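Local coordinates for protein SxtG (Microseira wollei, PDB 6U1R) that probably transfers an amidino group in the biosynthesis of the paralytic shellfish toxin saxitoxin, at residues 266-280 with 317-329. Sequence-based numbering, arbitrary orientation.
Sequences DTTLMPLAPGKILVN and EWAGLNVLMLDEE
Asn322 grips Asp266 through one amide nitrogen: ND2 donates to the backbone O of Asp266 at 3.0 Å in a nearly straight bond (179°); the acceptor lies in the amide plane of Asn322, while ND2 stands above the Asp266 carbonyl plane and not on a lone pair. A second, weak bond runs 3.1 Å from Asn322 ND2 to Asp266 OD2, with the carboxylate and amide planes nearly perpendicular (82°). With CG anti to the backbone N (chi1 -160°), Asn322 reaches across, while its OD1 accepts from the backbone N of Cys368, the predicted amidino-cysteine nucleophile; Asp266 OD2 also bonds His367 ND1. Asn280 ND2, fixed by Thr267 O, sits over one face of Trp318, 3.2 Å from Trp318 CG; Asn280 OD1 accepts from the backbone N of Glu282 and of Phe283. Next to this amide, Leu321 lays CD2 against Thr267 O and Asn280 CB, and Leu321 CG meets Leu278 CD2 at 4.0 Å. Farther along the 269-279 hairpin, Leu272 CD2 bridges Val323 CG2 and Met325 SD, and Pro274 CD rests on the Glu328 carboxylate carbon. The Asn322 amide thus links the loop leading into the hairpin to the backbone of the predicted nucleophile, consistent with second-shell positioning of Cys368.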
loop_
_atom_site.group_PDB
_atom_site.type_symbol
_atom_site.label_atom_id
_atom_site.label_comp_id
_atom_site.label_asym_id
_atom_site.label_seq_id
_atom_site.Cartn_x
_atom_site.Cartn_y
_atom_site.Cartn_z
ATOM N N ASP A 266 3.118 -4.646 -22.406
ATOM C CA ASP A 266 2.002 -4.512 -23.332
ATOM C C ASP A 266 2.419 -3.949 -24.703
ATOM O O ASP A 266 1.566 -3.460 -25.455
ATOM C CB ASP A 266 0.836 -3.721 -22.687
ATOM C CG ASP A 266 1.222 -2.391 -22.045
ATOM O OD1 ASP A 266 2.410 -2.078 -21.877
ATOM O OD2 ASP A 266 0.260 -1.644 -21.660
ATOM N N THR A 267 3.705 -4.066 -25.062
ATOM C CA THR A 267 4.136 -4.132 -26.456
ATOM C C THR A 267 4.871 -5.436 -26.751
ATOM O O THR A 267 5.490 -5.558 -27.817
ATOM C CB THR A 267 5.033 -2.945 -26.851
ATOM O OG1 THR A 267 6.229 -2.932 -26.076
ATOM C CG2 THR A 267 4.315 -1.634 -26.679
ATOM N N THR A 268 4.780 -6.427 -25.855
ATOM C CA THR A 268 5.497 -7.694 -25.956
ATOM C C THR A 268 4.555 -8.881 -26.063
ATOM O O THR A 268 4.715 -9.725 -26.973
ATOM C CB THR A 268 6.431 -7.867 -24.735
ATOM O OG1 THR A 268 7.428 -6.825 -24.711
ATOM C CG2 THR A 268 7.116 -9.243 -24.734
ATOM N N LEU A 269 3.563 -8.960 -25.169
ATOM C CA LEU A 269 2.663 -10.108 -25.048
ATOM C C LEU A 269 1.273 -9.546 -24.778
ATOM O O LEU A 269 1.034 -9.012 -23.688
ATOM C CB LEU A 269 3.123 -11.026 -23.914
ATOM C CG LEU A 269 2.501 -12.419 -23.842
ATOM C CD1 LEU A 269 3.126 -13.369 -24.853
ATOM C CD2 LEU A 269 2.610 -12.967 -22.436
ATOM N N MET A 270 0.362 -9.676 -25.743
ATOM C CA MET A 270 -0.967 -9.065 -25.658
ATOM C C MET A 270 -2.070 -10.081 -25.947
ATOM O O MET A 270 -2.376 -10.368 -27.119
ATOM C CB MET A 270 -1.063 -7.875 -26.596
ATOM C CG MET A 270 -0.223 -6.698 -26.074
ATOM S SD MET A 270 -0.964 -6.044 -24.569
ATOM C CE MET A 270 -2.103 -4.832 -25.288
ATOM N N PRO A 271 -2.709 -10.614 -24.912
ATOM C CA PRO A 271 -3.917 -11.424 -25.117
ATOM C C PRO A 271 -4.996 -10.592 -25.791
ATOM O O PRO A 271 -5.304 -9.480 -25.357
ATOM C CB PRO A 271 -4.323 -11.828 -23.689
ATOM C CG PRO A 271 -3.082 -11.604 -22.857
ATOM C CD PRO A 271 -2.365 -10.469 -23.489
ATOM N N LEU A 272 -5.585 -11.136 -26.856
ATOM C CA LEU A 272 -6.650 -10.431 -27.568
ATOM C C LEU A 272 -8.032 -11.038 -27.374
ATOM O O LEU A 272 -9.013 -10.303 -27.406
ATOM C CB LEU A 272 -6.357 -10.381 -29.072
ATOM C CG LEU A 272 -5.031 -9.729 -29.479
ATOM C CD1 LEU A 272 -4.919 -9.673 -30.993
ATOM C CD2 LEU A 272 -4.888 -8.343 -28.875
ATOM N N ALA A 273 -8.114 -12.342 -27.155
ATOM C CA ALA A 273 -9.357 -13.087 -27.028
ATOM C C ALA A 273 -9.016 -14.488 -26.552
ATOM O O ALA A 273 -7.869 -14.912 -26.652
ATOM C CB ALA A 273 -10.112 -13.157 -28.367
ATOM N N PRO A 274 -10.000 -15.229 -26.024
ATOM C CA PRO A 274 -9.732 -16.625 -25.667
ATOM C C PRO A 274 -9.095 -17.374 -26.827
ATOM O O PRO A 274 -9.614 -17.363 -27.944
ATOM C CB PRO A 274 -11.121 -17.169 -25.299
ATOM C CG PRO A 274 -11.853 -15.956 -24.819
ATOM C CD PRO A 274 -11.390 -14.843 -25.735
ATOM N N GLY A 275 -7.936 -17.980 -26.574
ATOM C CA GLY A 275 -7.182 -18.726 -27.561
ATOM C C GLY A 275 -6.334 -17.906 -28.523
ATOM O O GLY A 275 -5.774 -18.490 -29.459
ATOM N N LYS A 276 -6.236 -16.580 -28.348
ATOM C CA LYS A 276 -5.541 -15.697 -29.292
ATOM C C LYS A 276 -4.630 -14.729 -28.541
ATOM O O LYS A 276 -5.117 -13.881 -27.795
ATOM C CB LYS A 276 -6.547 -14.891 -30.125
ATOM C CG LYS A 276 -7.625 -15.721 -30.829
ATOM C CD LYS A 276 -7.031 -16.638 -31.867
ATOM C CE LYS A 276 -8.095 -17.584 -32.450
ATOM N NZ LYS A 276 -9.132 -16.824 -33.171
ATOM N N ILE A 277 -3.324 -14.808 -28.776
ATOM C CA ILE A 277 -2.375 -13.934 -28.098
ATOM C C ILE A 277 -1.374 -13.385 -29.109
ATOM O O ILE A 277 -0.774 -14.138 -29.882
ATOM C CB ILE A 277 -1.686 -14.664 -26.927
ATOM C CG1 ILE A 277 -0.821 -13.707 -26.100
ATOM C CG2 ILE A 277 -0.914 -15.911 -27.400
ATOM C CD1 ILE A 277 -0.516 -14.259 -24.709
ATOM N N LEU A 278 -1.224 -12.064 -29.104
ATOM C CA LEU A 278 -0.346 -11.328 -30.002
ATOM C C LEU A 278 1.050 -11.216 -29.395
ATOM O O LEU A 278 1.196 -10.790 -28.239
ATOM C CB LEU A 278 -0.951 -9.942 -30.230
ATOM C CG LEU A 278 -0.283 -8.908 -31.135
ATOM C CD1 LEU A 278 -0.323 -9.365 -32.576
ATOM C CD2 LEU A 278 -0.988 -7.563 -30.990
ATOM N N VAL A 279 2.081 -11.562 -30.181
ATOM C CA VAL A 279 3.441 -11.651 -29.669
ATOM C C VAL A 279 4.399 -10.841 -30.538
ATOM O O VAL A 279 4.290 -10.826 -31.769
ATOM C CB VAL A 279 3.898 -13.122 -29.581
ATOM C CG1 VAL A 279 5.319 -13.195 -29.143
ATOM C CG2 VAL A 279 2.991 -13.874 -28.632
ATOM N N ASN A 280 5.334 -10.171 -29.878
ATOM C CA ASN A 280 6.330 -9.337 -30.531
ATOM C C ASN A 280 7.462 -10.217 -31.047
ATOM O O ASN A 280 8.112 -10.891 -30.245
ATOM C CB ASN A 280 6.849 -8.317 -29.506
ATOM C CG ASN A 280 7.872 -7.364 -30.072
ATOM O OD1 ASN A 280 8.758 -7.750 -30.843
ATOM N ND2 ASN A 280 7.774 -6.096 -29.662
ATOM N N GLU A 317 9.385 1.318 -31.876
ATOM C CA GLU A 317 8.623 1.037 -33.077
ATOM C C GLU A 317 7.551 -0.011 -32.827
ATOM O O GLU A 317 6.659 -0.178 -33.659
ATOM C CB GLU A 317 9.570 0.617 -34.204
ATOM C CG GLU A 317 9.955 -0.832 -34.236
ATOM C CD GLU A 317 11.238 -1.058 -35.012
ATOM O OE1 GLU A 317 12.321 -0.887 -34.415
ATOM O OE2 GLU A 317 11.159 -1.389 -36.218
ATOM N N TRP A 318 7.587 -0.696 -31.688
ATOM C CA TRP A 318 6.610 -1.739 -31.410
ATOM C C TRP A 318 5.378 -1.201 -30.702
ATOM O O TRP A 318 4.575 -1.986 -30.192
ATOM C CB TRP A 318 7.263 -2.875 -30.616
ATOM C CG TRP A 318 8.268 -3.564 -31.495
ATOM C CD1 TRP A 318 9.627 -3.472 -31.418
ATOM C CD2 TRP A 318 7.985 -4.386 -32.643
ATOM N NE1 TRP A 318 10.205 -4.204 -32.420
ATOM C CE2 TRP A 318 9.221 -4.766 -33.193
ATOM C CE3 TRP A 318 6.805 -4.840 -33.254
ATOM C CZ2 TRP A 318 9.316 -5.588 -34.311
ATOM C CZ3 TRP A 318 6.904 -5.664 -34.374
ATOM C CH2 TRP A 318 8.156 -6.015 -34.893
ATOM N N ALA A 319 5.193 0.121 -30.699
ATOM C CA ALA A 319 4.012 0.706 -30.078
ATOM C C ALA A 319 2.706 0.186 -30.674
ATOM O O ALA A 319 1.655 0.311 -30.028
ATOM C CB ALA A 319 4.054 2.232 -30.202
ATOM N N GLY A 320 2.739 -0.383 -31.884
ATOM C CA GLY A 320 1.524 -0.845 -32.534
ATOM C C GLY A 320 0.830 -1.983 -31.816
ATOM O O GLY A 320 -0.376 -2.188 -32.028
ATOM N N LEU A 321 1.565 -2.753 -30.995
ATOM C CA LEU A 321 0.976 -3.841 -30.217
ATOM C C LEU A 321 0.142 -3.362 -29.028
ATOM O O LEU A 321 -0.595 -4.172 -28.453
ATOM C CB LEU A 321 2.073 -4.793 -29.705
ATOM C CG LEU A 321 2.575 -5.860 -30.683
ATOM C CD1 LEU A 321 3.600 -5.292 -31.641
ATOM C CD2 LEU A 321 3.158 -7.030 -29.907
ATOM N N ASN A 322 0.224 -2.080 -28.649
ATOM C CA ASN A 322 -0.453 -1.580 -27.453
ATOM C C ASN A 322 -1.928 -1.308 -27.746
ATOM O O ASN A 322 -2.437 -0.223 -27.451
ATOM C CB ASN A 322 0.268 -0.314 -26.973
ATOM C CG ASN A 322 -0.005 0.032 -25.528
ATOM O OD1 ASN A 322 -0.496 1.132 -25.220
ATOM N ND2 ASN A 322 0.376 -0.867 -24.621
ATOM N N VAL A 323 -2.623 -2.306 -28.296
ATOM C CA VAL A 323 -4.028 -2.186 -28.687
ATOM C C VAL A 323 -4.954 -2.329 -27.484
ATOM O O VAL A 323 -4.541 -2.776 -26.406
ATOM C CB VAL A 323 -4.382 -3.240 -29.754
ATOM C CG1 VAL A 323 -3.625 -2.961 -31.059
ATOM C CG2 VAL A 323 -4.089 -4.654 -29.227
ATOM N N LEU A 324 -6.221 -1.956 -27.670
ATOM C CA LEU A 324 -7.251 -2.057 -26.632
ATOM C C LEU A 324 -8.444 -2.792 -27.229
ATOM O O LEU A 324 -8.980 -2.363 -28.253
ATOM C CB LEU A 324 -7.685 -0.677 -26.112
ATOM C CG LEU A 324 -8.837 -0.684 -25.088
ATOM C CD1 LEU A 324 -8.378 -1.328 -23.800
ATOM C CD2 LEU A 324 -9.411 0.713 -24.823
ATOM N N MET A 325 -8.856 -3.880 -26.579
ATOM C CA MET A 325 -10.014 -4.664 -26.993
ATOM C C MET A 325 -11.276 -4.109 -26.340
ATOM O O MET A 325 -11.326 -3.965 -25.116
ATOM C CB MET A 325 -9.863 -6.132 -26.591
ATOM C CG MET A 325 -8.608 -6.853 -27.100
ATOM S SD MET A 325 -8.438 -6.821 -28.862
ATOM C CE MET A 325 -9.899 -7.725 -29.379
ATOM N N LEU A 326 -12.306 -3.865 -27.150
ATOM C CA LEU A 326 -13.624 -3.513 -26.637
ATOM C C LEU A 326 -14.499 -4.729 -26.379
ATOM O O LEU A 326 -15.459 -4.640 -25.598
ATOM C CB LEU A 326 -14.327 -2.575 -27.621
ATOM C CG LEU A 326 -13.514 -1.370 -28.093
ATOM C CD1 LEU A 326 -14.352 -0.448 -28.968
ATOM C CD2 LEU A 326 -12.906 -0.611 -26.909
ATOM N N ASP A 327 -14.212 -5.834 -27.057
ATOM C CA ASP A 327 -14.757 -7.162 -26.788
ATOM C C ASP A 327 -13.812 -8.124 -27.499
ATOM O O ASP A 327 -12.690 -7.739 -27.840
ATOM C CB ASP A 327 -16.231 -7.279 -27.220
ATOM C CG ASP A 327 -16.464 -6.915 -28.671
ATOM O OD1 ASP A 327 -15.562 -7.114 -29.514
ATOM O OD2 ASP A 327 -17.582 -6.421 -28.964
ATOM N N GLU A 328 -14.254 -9.361 -27.739
ATOM C CA GLU A 328 -13.364 -10.334 -28.367
ATOM C C GLU A 328 -13.060 -10.028 -29.832
ATOM O O GLU A 328 -12.163 -10.662 -30.410
ATOM C CB GLU A 328 -13.970 -11.733 -28.252
ATOM C CG GLU A 328 -14.121 -12.178 -26.815
ATOM C CD GLU A 328 -14.614 -13.599 -26.663
ATOM O OE1 GLU A 328 -14.673 -14.330 -27.678
ATOM O OE2 GLU A 328 -14.927 -13.988 -25.514
ATOM N N GLU A 329 -13.757 -9.074 -30.439
ATOM C CA GLU A 329 -13.639 -8.793 -31.866
ATOM C C GLU A 329 -13.146 -7.383 -32.159
ATOM O O GLU A 329 -12.244 -7.206 -32.985
ATOM C CB GLU A 329 -15.009 -9.041 -32.528
ATOM C CG GLU A 329 -15.083 -8.674 -33.991
ATOM C CD GLU A 329 -16.468 -8.935 -34.601
ATOM O OE1 GLU A 329 -17.448 -9.067 -33.835
ATOM O OE2 GLU A 329 -16.578 -8.999 -35.847
#